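Local coordinates for nucleoside diphosphate kinase (Aquifex aeolicus, PDB 3ZTP), which probably makes nucleoside triphosphates other than ATP, passing the ATP gamma phosphate to nucleoside diphosphates by a ping-pong mechanism through a phosphorylated enzyme intermediate, at residues E4-I9 with D81-V86; P12-K17 with K116-A121; Q33-K38 with V76-D81; F40-E45 with E65-G70. All blocks are in the same frame, centred on the assembly; numbering follows the deposited sequence. Where two conformers were deposited one is given.

Contact 1 (E4-I9 with D81-V86); sequences ERTLII and DAIKRV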
loop_
_atom_site.group_PDB
_atom_site.type_symbol
_atom_site.label_atom_id
_atom_site.label_comp_id
_atom_site.label_asym_id
_atom_site.label_seq_id
_atom_site.Cartn_x
_atom_site.Cartn_y
_atom_site.Cartn_z
ATOM N N GLU A 4 -18.676 -10.357 -12.740
ATOM C CA GLU A 4 -18.400 -10.493 -11.318
ATOM C C GLU A 4 -16.909 -10.313 -11.049
ATOM O O GLU A 4 -16.079 -10.432 -11.950
ATOM C CB GLU A 4 -18.806 -11.888 -10.834
ATOM C CG GLU A 4 -20.295 -12.150 -10.946
ATOM C CD GLU A 4 -20.706 -13.581 -10.640
ATOM O OE1 GLU A 4 -19.842 -14.481 -10.577
ATOM O OE2 GLU A 4 -21.926 -13.813 -10.477
ATOM N N ARG A 5 -16.575 -10.040 -9.793
ATOM C CA ARG A 5 -15.199 -10.077 -9.328
ATOM C C ARG A 5 -15.032 -11.146 -8.268
ATOM O O ARG A 5 -15.893 -11.346 -7.404
ATOM C CB ARG A 5 -14.798 -8.739 -8.729
ATOM C CG ARG A 5 -14.658 -7.640 -9.735
ATOM C CD ARG A 5 -14.390 -6.303 -9.084
ATOM N NE ARG A 5 -14.187 -5.283 -10.111
ATOM C CZ ARG A 5 -14.013 -3.993 -9.854
ATOM N NH1 ARG A 5 -14.014 -3.570 -8.604
ATOM N NH2 ARG A 5 -13.845 -3.132 -10.856
ATOM N N THR A 6 -13.905 -11.852 -8.311
ATOM C CA THR A 6 -13.613 -12.863 -7.314
ATOM C C THR A 6 -12.166 -12.710 -6.898
ATOM O O THR A 6 -11.363 -12.122 -7.626
ATOM C CB THR A 6 -13.926 -14.282 -7.837
ATOM O OG1 THR A 6 -13.816 -15.163 -6.733
ATOM C CG2 THR A 6 -12.962 -14.742 -8.936
ATOM N N LEU A 7 -11.824 -13.208 -5.719
ATOM C CA LEU A 7 -10.448 -13.141 -5.228
ATOM C C LEU A 7 -9.807 -14.508 -5.349
ATOM O O LEU A 7 -10.397 -15.500 -4.906
ATOM C CB LEU A 7 -10.430 -12.711 -3.766
ATOM C CG LEU A 7 -9.001 -12.499 -3.239
ATOM C CD1 LEU A 7 -8.447 -11.145 -3.629
ATOM C CD2 LEU A 7 -8.882 -12.732 -1.743
ATOM N N ILE A 8 -8.589 -14.560 -5.892
ATOM C CA ILE A 8 -7.754 -15.748 -5.750
ATOM C C ILE A 8 -6.544 -15.431 -4.895
ATOM O O ILE A 8 -6.038 -14.299 -4.878
ATOM C CB ILE A 8 -7.308 -16.370 -7.093
ATOM C CG1 ILE A 8 -6.517 -15.368 -7.952
ATOM C CG2 ILE A 8 -8.508 -16.914 -7.835
ATOM C CD1 ILE A 8 -5.732 -16.005 -9.097
ATOM N N ILE A 9 -6.078 -16.444 -4.164
ATOM C CA ILE A 9 -4.776 -16.358 -3.478
ATOM C C ILE A 9 -3.972 -17.585 -3.861
ATOM O O ILE A 9 -4.428 -18.712 -3.652
ATOM C CB ILE A 9 -4.888 -16.291 -1.948
ATOM C CG1 ILE A 9 -5.817 -15.150 -1.552
ATOM C CG2 ILE A 9 -3.504 -16.093 -1.371
ATOM C CD1 ILE A 9 -6.080 -15.088 -0.036
ATOM N N ASP A 81 -19.643 -14.338 -14.946
ATOM C CA ASP A 81 -19.804 -15.539 -14.137
ATOM C C ASP A 81 -18.477 -15.932 -13.476
ATOM O O ASP A 81 -18.209 -17.107 -13.267
ATOM C CB ASP A 81 -20.347 -16.680 -15.020
ATOM C CG ASP A 81 -21.060 -17.778 -14.234
ATOM O OD1 ASP A 81 -21.626 -17.525 -13.142
ATOM O OD2 ASP A 81 -21.104 -18.912 -14.773
ATOM N N ALA A 82 -17.674 -14.948 -13.080
ATOM C CA ALA A 82 -16.305 -15.221 -12.602
ATOM C C ALA A 82 -16.248 -16.123 -11.393
ATOM O O ALA A 82 -15.357 -16.947 -11.284
ATOM C CB ALA A 82 -15.557 -13.935 -12.314
ATOM N N ILE A 83 -17.172 -15.965 -10.455
ATOM C CA ILE A 83 -17.047 -16.721 -9.217
ATOM C C ILE A 83 -17.152 -18.223 -9.501
ATOM O O ILE A 83 -16.280 -19.012 -9.098
ATOM C CB ILE A 83 -18.075 -16.247 -8.166
ATOM C CG1 ILE A 83 -17.732 -14.816 -7.724
ATOM C CG2 ILE A 83 -18.084 -17.213 -6.964
ATOM C CD1 ILE A 83 -18.886 -14.070 -7.075
ATOM N N LYS A 84 -18.171 -18.623 -10.225
ATOM C CA LYS A 84 -18.347 -20.029 -10.563
ATOM C C LYS A 84 -17.266 -20.521 -11.540
ATOM O O LYS A 84 -16.759 -21.626 -11.412
ATOM C CB LYS A 84 -19.737 -20.270 -11.150
ATOM C CG LYS A 84 -19.971 -21.662 -11.706
ATOM C CD LYS A 84 -21.361 -21.747 -12.334
ATOM C CE LYS A 84 -21.662 -23.128 -12.888
ATOM N NZ LYS A 84 -23.024 -23.189 -13.485
ATOM N N ARG A 85 -16.925 -19.709 -12.527
ATOM C CA ARG A 85 -15.980 -20.163 -13.536
ATOM C C ARG A 85 -14.599 -20.364 -12.926
ATOM O O ARG A 85 -13.905 -21.330 -13.242
ATOM C CB ARG A 85 -15.916 -19.201 -14.716
ATOM C CG ARG A 85 -17.103 -19.280 -15.660
ATOM C CD ARG A 85 -17.106 -18.147 -16.699
ATOM N NE ARG A 85 -15.926 -18.193 -17.556
ATOM C CZ ARG A 85 -15.341 -17.127 -18.106
ATOM N NH1 ARG A 85 -15.805 -15.901 -17.905
ATOM N NH2 ARG A 85 -14.270 -17.284 -18.862
ATOM N N VAL A 86 -14.177 -19.464 -12.048
ATOM C CA VAL A 86 -12.895 -19.614 -11.383
ATOM C C VAL A 86 -12.892 -20.878 -10.512
ATOM O O VAL A 86 -11.891 -21.625 -10.503
ATOM C CB VAL A 86 -12.515 -18.324 -10.610
ATOM C CG1 VAL A 86 -11.354 -18.540 -9.636
ATOM C CG2 VAL A 86 -12.166 -17.230 -11.615
HETATM O O HOH W 1 -20.545 -16.994 -10.724
HETATM O O HOH W 2 -23.260 -14.615 -12.885
HETATM O O HOH W 3 -14.241 -17.857 -7.311
#
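Glu4 and Ile83 cross at about a right angle, the carboxylate of one reaching over the start of the helix that carries the other. The Glu4 chain, extended beyond CG, brings OE1 to the backbone N of Ile83 at 3.1 Å. The hydrogen bond is nearly straight (163° at the hydrogen) and meets OE1 almost along its C-O bond. CB, CG1 and CD1 of Ile83 run past this oxygen, CB 3.5 Å from Glu4 OE1. One water donates to Glu4 OE1 and Asp81 OD1 and accepts from Lys84 N; a second donates to Glu4 OE2 and only weakly to Asp81 OD1. They probably ease the closeness of two like charges, Glu4 OE1 and Asp81 OD1 being 4.4 Å apart.

Further along, the chemistry turns apolar. Thr6 and Val86 meet tip to tip, CG2 against CG2 at 3.7 Å. Because Thr6 OG1 stands anti to the backbone N (chi1 -171°), the methyl faces the helix, while the hydroxyl reaches Ile83 O through a water. Ile8 crosses Val86 at about a right angle, CG2 to CG1 3.7 Å. Strand 3-10, central in the antiparallel sheet, is thus covered by helix 82-90, an alpha/beta packing belonging to this family's ferredoxin-like fold.

Contact 2 (P12-K17 with K116-A121); sequences PDAMEK and KNAIHA. With SO4 (sulfate ion), chain D.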
loop_
_atom_site.group_PDB
_atom_site.type_symbol
_atom_site.label_atom_id
_atom_site.label_comp_id
_atom_site.label_asym_id
_atom_site.label_seq_id
_atom_site.Cartn_x
_atom_site.Cartn_y
_atom_site.Cartn_z
ATOM N N PRO A 12 1.217 -20.764 -0.314
ATOM C CA PRO A 12 2.670 -20.930 -0.262
ATOM C C PRO A 12 3.190 -22.212 -0.915
ATOM O O PRO A 12 4.356 -22.243 -1.346
ATOM C CB PRO A 12 2.982 -20.874 1.244
ATOM C CG PRO A 12 1.900 -20.049 1.799
ATOM C CD PRO A 12 0.665 -20.464 1.021
ATOM N N ASP A 13 2.385 -23.272 -0.955
ATOM C CA ASP A 13 2.812 -24.487 -1.649
ATOM C C ASP A 13 3.060 -24.230 -3.134
ATOM O O ASP A 13 4.093 -24.643 -3.671
ATOM C CB ASP A 13 1.842 -25.646 -1.434
ATOM C CG ASP A 13 0.412 -25.333 -1.858
ATOM O OD1 ASP A 13 -0.032 -24.166 -1.775
ATOM O OD2 ASP A 13 -0.285 -26.287 -2.267
ATOM N N ALA A 14 2.118 -23.579 -3.799
ATOM C CA ALA A 14 2.268 -23.289 -5.217
ATOM C C ALA A 14 3.350 -22.249 -5.448
ATOM O O ALA A 14 4.055 -22.297 -6.460
ATOM C CB ALA A 14 0.919 -22.832 -5.804
ATOM N N MET A 15 3.495 -21.310 -4.523
ATOM C CA MET A 15 4.568 -20.327 -4.596
ATOM C C MET A 15 5.913 -21.035 -4.604
ATOM O O MET A 15 6.740 -20.791 -5.482
ATOM C CB MET A 15 4.467 -19.334 -3.436
ATOM C CG MET A 15 3.215 -18.502 -3.510
ATOM S SD MET A 15 3.216 -17.289 -4.856
ATOM C CE MET A 15 4.332 -16.151 -3.999
ATOM N N GLU A 16 6.107 -21.962 -3.674
ATOM C CA GLU A 16 7.370 -22.667 -3.546
ATOM C C GLU A 16 7.625 -23.591 -4.725
ATOM O O GLU A 16 8.789 -23.805 -5.092
ATOM C CB GLU A 16 7.399 -23.445 -2.228
ATOM C CG GLU A 16 7.560 -22.545 -1.021
ATOM C CD GLU A 16 7.624 -23.323 0.275
ATOM O OE1 GLU A 16 8.117 -24.472 0.254
ATOM O OE2 GLU A 16 7.171 -22.787 1.308
ATOM N N LYS A 17 6.563 -24.114 -5.346
ATOM C CA LYS A 17 6.672 -24.966 -6.526
ATOM C C LYS A 17 7.038 -24.151 -7.786
ATOM O O LYS A 17 7.350 -24.727 -8.830
ATOM C CB LYS A 17 5.368 -25.726 -6.805
ATOM C CG LYS A 17 5.057 -26.884 -5.847
ATOM C CD LYS A 17 3.787 -27.597 -6.298
ATOM C CE LYS A 17 3.604 -28.910 -5.593
ATOM N NZ LYS A 17 4.569 -29.931 -6.112
ATOM N N LYS A 116 -2.759 -28.468 1.306
ATOM C CA LYS A 116 -1.830 -27.790 0.418
ATOM C C LYS A 116 -2.334 -27.980 -0.992
ATOM O O LYS A 116 -1.909 -28.890 -1.721
ATOM C CB LYS A 116 -0.402 -28.324 0.582
ATOM C CG LYS A 116 0.162 -27.993 1.967
ATOM C CD LYS A 116 1.628 -28.357 2.087
ATOM C CE LYS A 116 2.203 -27.821 3.399
ATOM N NZ LYS A 116 3.682 -27.670 3.346
ATOM N N ASN A 117 -3.298 -27.130 -1.344
ATOM C CA ASN A 117 -4.033 -27.281 -2.593
ATOM C C ASN A 117 -3.900 -26.074 -3.509
ATOM O O ASN A 117 -4.832 -25.739 -4.245
ATOM C CB ASN A 117 -5.506 -27.617 -2.350
ATOM C CG ASN A 117 -6.255 -26.521 -1.655
ATOM O OD1 ASN A 117 -5.695 -25.509 -1.266
ATOM N ND2 ASN A 117 -7.549 -26.742 -1.472
ATOM N N ALA A 118 -2.742 -25.431 -3.444
ATOM C CA ALA A 118 -2.262 -24.440 -4.420
ATOM C C ALA A 118 -2.916 -23.081 -4.395
ATOM O O ALA A 118 -2.236 -22.087 -4.622
ATOM C CB ALA A 118 -2.292 -25.003 -5.856
ATOM N N ILE A 119 -4.226 -23.023 -4.210
ATOM C CA ILE A 119 -4.963 -21.804 -4.500
ATOM C C ILE A 119 -6.256 -21.759 -3.705
ATOM O O ILE A 119 -6.889 -22.778 -3.444
ATOM C CB ILE A 119 -5.233 -21.681 -6.035
ATOM C CG1 ILE A 119 -5.814 -20.324 -6.430
ATOM C CG2 ILE A 119 -6.111 -22.851 -6.543
ATOM C CD1 ILE A 119 -5.719 -20.064 -7.927
ATOM N N HIS A 120 -6.608 -20.542 -3.302
ATOM C CA HIS A 120 -7.880 -20.173 -2.714
ATOM C C HIS A 120 -8.680 -19.386 -3.754
ATOM O O HIS A 120 -8.107 -18.537 -4.443
ATOM C CB HIS A 120 -7.650 -19.225 -1.528
ATOM C CG HIS A 120 -8.902 -18.567 -1.048
ATOM N ND1 HIS A 120 -9.717 -19.143 -0.107
ATOM C CD2 HIS A 120 -9.497 -17.412 -1.414
ATOM C CE1 HIS A 120 -10.761 -18.359 0.103
ATOM N NE2 HIS A 120 -10.648 -17.305 -0.677
ATOM N N ALA A 121 -9.986 -19.605 -3.832
ATOM C CA ALA A 121 -10.874 -18.687 -4.547
ATOM C C ALA A 121 -12.124 -18.440 -3.739
ATOM O O ALA A 121 -12.608 -19.331 -3.034
ATOM C CB ALA A 121 -11.252 -19.226 -5.922
HETATM S S SO4 D . -9.044 -22.025 1.125
HETATM O O1 SO4 D . -8.996 -22.667 -0.184
HETATM O O2 SO4 D . -10.344 -21.377 1.293
HETATM O O3 SO4 D . -8.930 -22.988 2.217
HETATM O O4 SO4 D . -7.960 -21.090 1.260
#
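Asp13 meets the 116-121 segment through its whole side chain, starting at CB, which lies 4.0 Å from Lys116 CB. With CG between the backbone N and the carbonyl carbon (chi1 57°), the carboxylate is directed at the turn formed by Lys116, Asn117 and Ala118. CG comes next, 3.5 Å from Ala118 N. Of the two oxygens, OD1 lies 3.5 Å from Ala118 CA, and OD2 takes the hydrogen bond from Ala118 N at 2.9 Å. The donor arrives on the syn side of OD2, the side of the other oxygen, and the bond is bent, with 140° at the hydrogen. OD2 also sits close beside the Lys116 carbonyl, an acceptor that offers it no bond.

Next on the helix, Ala14 CB rests on Ala118 O at 3.5 Å. Further along, ND1, at the edge of the His120 ring, donates to sulfate O2 (2.7 Å); Tyr51 also binds this ion, and Glu131 holds NE2. Asn117, bonded to Lys11, is a predicted ATP-binding residue. The buried carboxylate thus probably helps to hold the turn leading into the strand that carries the predicted phosphohistidine, His120; the sulfate, probably from the crystallisation liquor, is consistent with a phosphate site at ND1.

Contact 3 (Q33-K38 with V76-D81); sequences QIKALK and VLEGED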
loop_
_atom_site.group_PDB
_atom_site.type_symbol
_atom_site.label_atom_id
_atom_site.label_comp_id
_atom_site.label_asym_id
_atom_site.label_seq_id
_atom_site.Cartn_x
_atom_site.Cartn_y
_atom_site.Cartn_z
ATOM N N GLN A 33 -10.019 -10.530 -16.548
ATOM C CA GLN A 33 -9.229 -9.328 -16.344
ATOM C C GLN A 33 -8.670 -9.337 -14.935
ATOM O O GLN A 33 -9.442 -9.506 -13.975
ATOM C CB GLN A 33 -10.119 -8.097 -16.517
ATOM C CG GLN A 33 -10.619 -7.883 -17.948
ATOM C CD GLN A 33 -9.481 -7.690 -18.934
ATOM O OE1 GLN A 33 -8.638 -6.814 -18.754
ATOM N NE2 GLN A 33 -9.440 -8.526 -19.974
ATOM N N ILE A 34 -7.361 -9.177 -14.804
ATOM C CA ILE A 34 -6.746 -9.005 -13.487
ATOM C C ILE A 34 -6.900 -7.533 -13.119
ATOM O O ILE A 34 -6.347 -6.660 -13.781
ATOM C CB ILE A 34 -5.273 -9.427 -13.447
ATOM C CG1 ILE A 34 -5.163 -10.912 -13.805
ATOM C CG2 ILE A 34 -4.680 -9.144 -12.094
ATOM C CD1 ILE A 34 -3.736 -11.412 -13.980
ATOM N N LYS A 35 -7.691 -7.273 -12.080
ATOM C CA LYS A 35 -7.987 -5.908 -11.622
ATOM C C LYS A 35 -7.110 -5.448 -10.466
ATOM O O LYS A 35 -7.062 -4.251 -10.149
ATOM C CB LYS A 35 -9.451 -5.792 -11.228
ATOM C CG LYS A 35 -10.438 -6.068 -12.359
ATOM C CD LYS A 35 -10.327 -5.073 -13.452
ATOM C CE LYS A 35 -10.606 -3.671 -12.938
ATOM N NZ LYS A 35 -10.583 -2.656 -14.040
ATOM N N ALA A 36 -6.482 -6.386 -9.773
ATOM C CA ALA A 36 -5.557 -6.043 -8.697
ATOM C C ALA A 36 -4.658 -7.248 -8.491
ATOM O O ALA A 36 -5.051 -8.399 -8.762
ATOM C CB ALA A 36 -6.306 -5.701 -7.399
ATOM N N LEU A 37 -3.450 -7.003 -8.030
ATOM C CA LEU A 37 -2.459 -8.060 -7.866
ATOM C C LEU A 37 -1.420 -7.610 -6.904
ATOM O O LEU A 37 -0.891 -6.512 -7.052
ATOM C CB LEU A 37 -1.800 -8.363 -9.234
ATOM C CG LEU A 37 -0.749 -9.465 -9.259
ATOM C CD1 LEU A 37 -1.345 -10.797 -9.127
ATOM C CD2 LEU A 37 0.035 -9.384 -10.557
ATOM N N LYS A 38 -1.081 -8.438 -5.937
ATOM C CA LYS A 38 0.108 -8.158 -5.157
ATOM C C LYS A 38 0.547 -9.350 -4.354
ATOM O O LYS A 38 -0.216 -10.261 -4.074
ATOM C CB LYS A 38 -0.103 -6.970 -4.224
ATOM C CG LYS A 38 -0.928 -7.305 -2.989
ATOM C CD LYS A 38 -1.334 -6.036 -2.228
ATOM C CE LYS A 38 -2.403 -6.318 -1.197
ATOM N NZ LYS A 38 -2.782 -5.032 -0.536
ATOM N N VAL A 76 -7.459 -9.965 -7.941
ATOM C CA VAL A 76 -8.872 -9.835 -8.195
ATOM C C VAL A 76 -9.074 -10.137 -9.675
ATOM O O VAL A 76 -8.431 -9.527 -10.530
ATOM C CB VAL A 76 -9.380 -8.412 -7.883
ATOM C CG1 VAL A 76 -10.849 -8.272 -8.281
ATOM C CG2 VAL A 76 -9.179 -8.093 -6.409
ATOM N N LEU A 77 -9.959 -11.085 -9.955
ATOM C CA LEU A 77 -10.298 -11.488 -11.309
ATOM C C LEU A 77 -11.700 -11.036 -11.623
ATOM O O LEU A 77 -12.625 -11.260 -10.841
ATOM C CB LEU A 77 -10.213 -13.014 -11.446
ATOM C CG LEU A 77 -8.866 -13.628 -11.102
ATOM C CD1 LEU A 77 -8.961 -15.111 -11.315
ATOM C CD2 LEU A 77 -7.757 -13.029 -11.941
ATOM N N GLU A 78 -11.872 -10.421 -12.793
ATOM C CA GLU A 78 -13.165 -9.920 -13.241
ATOM C C GLU A 78 -13.571 -10.541 -14.565
ATOM O O GLU A 78 -12.779 -10.631 -15.491
ATOM C CB GLU A 78 -13.088 -8.398 -13.369
ATOM C CG GLU A 78 -14.371 -7.732 -13.822
ATOM C CD GLU A 78 -14.196 -6.228 -13.918
ATOM O OE1 GLU A 78 -14.049 -5.578 -12.859
ATOM O OE2 GLU A 78 -14.160 -5.697 -15.042
ATOM N N GLY A 79 -14.813 -10.974 -14.634
ATOM C CA GLY A 79 -15.355 -11.488 -15.876
ATOM C C GLY A 79 -16.752 -12.036 -15.690
ATOM O O GLY A 79 -17.258 -12.136 -14.584
ATOM N N GLU A 80 -17.395 -12.379 -16.799
ATOM C CA GLU A 80 -18.731 -12.974 -16.750
ATOM C C GLU A 80 -18.724 -14.253 -15.905
ATOM O O GLU A 80 -17.875 -15.117 -16.101
ATOM C CB GLU A 80 -19.182 -13.290 -18.170
ATOM C CG GLU A 80 -20.530 -13.970 -18.266
ATOM C CD GLU A 80 -21.658 -13.112 -17.751
ATOM O OE1 GLU A 80 -21.581 -11.871 -17.866
ATOM O OE2 GLU A 80 -22.631 -13.687 -17.226
ATOM N N ASP A 81 -19.643 -14.338 -14.946
ATOM C CA ASP A 81 -19.804 -15.539 -14.137
ATOM C C ASP A 81 -18.477 -15.932 -13.476
ATOM O O ASP A 81 -18.209 -17.107 -13.267
ATOM C CB ASP A 81 -20.347 -16.680 -15.020
ATOM C CG ASP A 81 -21.060 -17.778 -14.234
ATOM O OD1 ASP A 81 -21.626 -17.525 -13.142
ATOM O OD2 ASP A 81 -21.104 -18.912 -14.773
HETATM O O HOH W 4 -13.896 -3.000 -13.901
#
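An antiparallel strand pair at one margin of the four-stranded sheet, within the ferredoxin-like fold of nucleoside diphosphate kinases, joins strand 33-40 to strand 72-78. Strand 33-40 is outermost within its own chain, but Leu37 makes backbone hydrogen bonds to a second subunit, so the sheet edge serves in assembly of the tetramer.

Gln33 and Glu78 form a hydrogen-bonded pair: Gln33 N gives to Glu78 O at 3.0 Å, and Glu78 N to Gln33 O at 2.9 Å, both in the carbonyl plane. Lys35 N adds a 2.8 Å bond to Val76 O, its donor tilted from the plane of the Val76 carbonyl. Ile34 and Leu77 are the non-hydrogen-bonded pair between them; their side chains lie side by side and point the same way, with Ile34 CG1 3.8 Å from Leu77 CD2. On the other face, Ala36 CB packs against Val76 CG2 at 3.9 Å.

The Lys35 side chain, bent at chi2 and chi3 (both near -60°), folds over Glu78, its CG 3.7 Å from Glu78 CB. Their charged ends do not touch. Glu78 OE1 is salt-bridged to Arg5, and a water donates to Glu78 OE1 at 2.8 Å and accepts a weak bond from Lys35 NZ at 3.3 Å.

Contact 4 (F40-E45 with E65-G70); sequences FRFTPE and EFMSSG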
loop_
_atom_site.group_PDB
_atom_site.type_symbol
_atom_site.label_atom_id
_atom_site.label_comp_id
_atom_site.label_asym_id
_atom_site.label_seq_id
_atom_site.Cartn_x
_atom_site.Cartn_y
_atom_site.Cartn_z
ATOM N N PHE A 40 2.172 -10.381 -0.707
ATOM C CA PHE A 40 2.185 -9.912 0.658
ATOM C C PHE A 40 2.370 -11.122 1.557
ATOM O O PHE A 40 2.412 -12.264 1.078
ATOM C CB PHE A 40 0.889 -9.139 0.992
ATOM C CG PHE A 40 -0.323 -9.995 0.991
ATOM C CD1 PHE A 40 -0.940 -10.331 -0.199
ATOM C CD2 PHE A 40 -0.828 -10.528 2.187
ATOM C CE1 PHE A 40 -2.045 -11.182 -0.218
ATOM C CE2 PHE A 40 -1.964 -11.351 2.165
ATOM C CZ PHE A 40 -2.546 -11.682 0.957
ATOM N N ARG A 41 2.491 -10.880 2.854
ATOM C CA ARG A 41 2.608 -11.959 3.825
ATOM C C ARG A 41 1.565 -11.755 4.913
ATOM O O ARG A 41 1.570 -10.732 5.613
ATOM C CB ARG A 41 3.999 -11.968 4.420
ATOM C CG ARG A 41 4.128 -12.934 5.584
ATOM C CD ARG A 41 5.141 -13.957 5.300
ATOM N NE ARG A 41 5.267 -14.932 6.380
ATOM C CZ ARG A 41 6.396 -15.558 6.643
ATOM N NH1 ARG A 41 7.475 -15.317 5.905
ATOM N NH2 ARG A 41 6.433 -16.445 7.621
ATOM N N PHE A 42 0.641 -12.689 5.048
ATOM C CA PHE A 42 -0.278 -12.681 6.181
ATOM C C PHE A 42 0.513 -12.877 7.474
ATOM O O PHE A 42 1.313 -13.825 7.577
ATOM C CB PHE A 42 -1.230 -13.887 6.121
ATOM C CG PHE A 42 -2.420 -13.752 5.219
ATOM C CD1 PHE A 42 -3.417 -12.823 5.463
ATOM C CD2 PHE A 42 -2.588 -14.633 4.169
ATOM C CE1 PHE A 42 -4.540 -12.751 4.673
ATOM C CE2 PHE A 42 -3.719 -14.559 3.368
ATOM C CZ PHE A 42 -4.697 -13.616 3.617
ATOM N N THR A 43 0.254 -12.023 8.463
ATOM C CA THR A 43 0.562 -12.413 9.843
ATOM C C THR A 43 -0.413 -13.516 10.257
ATOM O O THR A 43 -1.465 -13.674 9.657
ATOM C CB THR A 43 0.375 -11.246 10.812
ATOM O OG1 THR A 43 -1.002 -10.863 10.788
ATOM C CG2 THR A 43 1.233 -10.066 10.403
ATOM N N PRO A 44 -0.080 -14.287 11.292
ATOM C CA PRO A 44 -1.049 -15.272 11.757
ATOM C C PRO A 44 -2.389 -14.634 12.136
ATOM O O PRO A 44 -3.447 -15.193 11.846
ATOM C CB PRO A 44 -0.336 -15.903 12.969
ATOM C CG PRO A 44 1.123 -15.794 12.630
ATOM C CD PRO A 44 1.229 -14.440 11.944
ATOM N N GLU A 45 -2.359 -13.463 12.748
ATOM C CA GLU A 45 -3.572 -12.798 13.135
ATOM C C GLU A 45 -4.440 -12.445 11.918
ATOM O O GLU A 45 -5.650 -12.673 11.915
ATOM C CB GLU A 45 -3.201 -11.545 13.923
ATOM C CG GLU A 45 -2.444 -11.813 15.257
ATOM C CD GLU A 45 -1.054 -12.497 15.127
ATOM O OE1 GLU A 45 -0.205 -12.123 14.272
ATOM O OE2 GLU A 45 -0.799 -13.419 15.934
ATOM N N GLU A 65 -1.520 -21.285 10.195
ATOM C CA GLU A 65 -0.065 -21.395 10.160
ATOM C C GLU A 65 0.439 -21.491 8.708
ATOM O O GLU A 65 1.361 -20.789 8.308
ATOM C CB GLU A 65 0.417 -22.626 10.954
ATOM C CG GLU A 65 1.923 -22.827 10.870
ATOM C CD GLU A 65 2.426 -24.044 11.633
ATOM O OE1 GLU A 65 1.769 -25.103 11.571
ATOM O OE2 GLU A 65 3.497 -23.939 12.273
ATOM N N PHE A 66 -0.192 -22.357 7.920
ATOM C CA PHE A 66 0.208 -22.543 6.531
ATOM C C PHE A 66 0.109 -21.237 5.748
ATOM O O PHE A 66 1.032 -20.845 5.033
ATOM C CB PHE A 66 -0.676 -23.621 5.904
ATOM C CG PHE A 66 -0.493 -23.790 4.418
ATOM C CD1 PHE A 66 0.766 -23.979 3.866
ATOM C CD2 PHE A 66 -1.592 -23.791 3.585
ATOM C CE1 PHE A 66 0.912 -24.153 2.490
ATOM C CE2 PHE A 66 -1.445 -23.992 2.223
ATOM C CZ PHE A 66 -0.209 -24.148 1.685
ATOM N N MET A 67 -1.023 -20.567 5.888
ATOM C CA MET A 67 -1.274 -19.367 5.109
ATOM C C MET A 67 -0.450 -18.155 5.537
ATOM O O MET A 67 -0.413 -17.141 4.824
ATOM C CB MET A 67 -2.778 -19.054 5.061
ATOM C CG MET A 67 -3.557 -20.045 4.188
ATOM S SD MET A 67 -3.026 -20.071 2.453
ATOM C CE MET A 67 -3.594 -18.447 1.919
ATOM N N SER A 68 0.195 -18.263 6.693
ATOM C CA SER A 68 1.104 -17.231 7.182
ATOM C C SER A 68 2.554 -17.709 7.159
ATOM O O SER A 68 3.417 -17.040 7.724
ATOM C CB SER A 68 0.712 -16.772 8.600
ATOM O OG SER A 68 0.687 -17.837 9.540
ATOM N N SER A 69 2.839 -18.841 6.514
ATOM C CA SER A 69 4.166 -19.468 6.566
ATOM C C SER A 69 5.149 -18.938 5.546
ATOM O O SER A 69 6.328 -19.244 5.597
ATOM C CB SER A 69 4.059 -20.992 6.408
ATOM O OG SER A 69 3.635 -21.334 5.103
ATOM N N GLY A 70 4.655 -18.135 4.615
ATOM C CA GLY A 70 5.496 -17.551 3.590
ATOM C C GLY A 70 4.643 -16.606 2.775
ATOM O O GLY A 70 3.434 -16.540 2.972
HETATM O O HOH W 5 1.139 -15.169 3.742
HETATM O O HOH W 6 3.626 -14.217 9.012
#
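Arg41 grips the carbonyl oxygen of Ser68 side-on with two nitrogens, and this direct hydrogen bonding forms the first group of interactions. Its CG is anti to the backbone N (chi1 172°) and the chain bends at chi2, which brings the guanidinium beside Ser68 O. NE and NH2 each lie 3.1 Å from Ser68 O. Neither bond is straight, as expected of a forked pair, with 136° at the hydrogen of NE and 137° at that of NH2. The oxygen sits near the edge of the guanidinium, somewhat tilted from its plane, while one face of the group lies over the backbone, with Gly70 N stacked over its centre, 3.6 Å above the plane.

Water supplies a second group. One molecule accepts from Phe42 N and donates to both Met67 O and Gly70 O; another donates to Phe42 O and Ser68 O. The two backbones are joined here through water.

Apolar and van der Waals contacts make the third. The Phe42 ring turns an edge to the Met67 carbonyl, CD2 to O 3.4 Å, and runs side by side with the Met67 side chain, CE2 to CE 4.2 Å. Ser68 CB lies against Phe42 O at 3.2 Å, and Ser68 OG, bonded to Val64 O, faces Pro44 CG at 3.7 Å.

At the C-terminal side of helix 60-67, Met67 O thus receives a water and Ser68 O both Arg41 and a water; the positive charge probably suits the negative end of the helix dipole.

Contacts 1 and 3, both partly buried, hold the central sheet: the first covers strand 3-10 with a helix, the second pairs strands 33-40 and 72-78, and they share Asp81, with Arg5 and Glu78 salt-bridged between them. Contact 2 is the buried one, a carboxylate bonded to a turn, and reaches the same sheet through Ile9 O and His120 N. Contact 4 joins a loop to a helix end, partly exposed; Phe66 brings it against Pro12 and Asp13 of contact 2. Backbone pairing dominates in contact 3, side-chain bonds to backbone atoms at the helix start of contact 1, the turn of contact 2 and the helix end of contact 4. Waters bridge contacts 1 and 4, and one lies between side chains in contact 3.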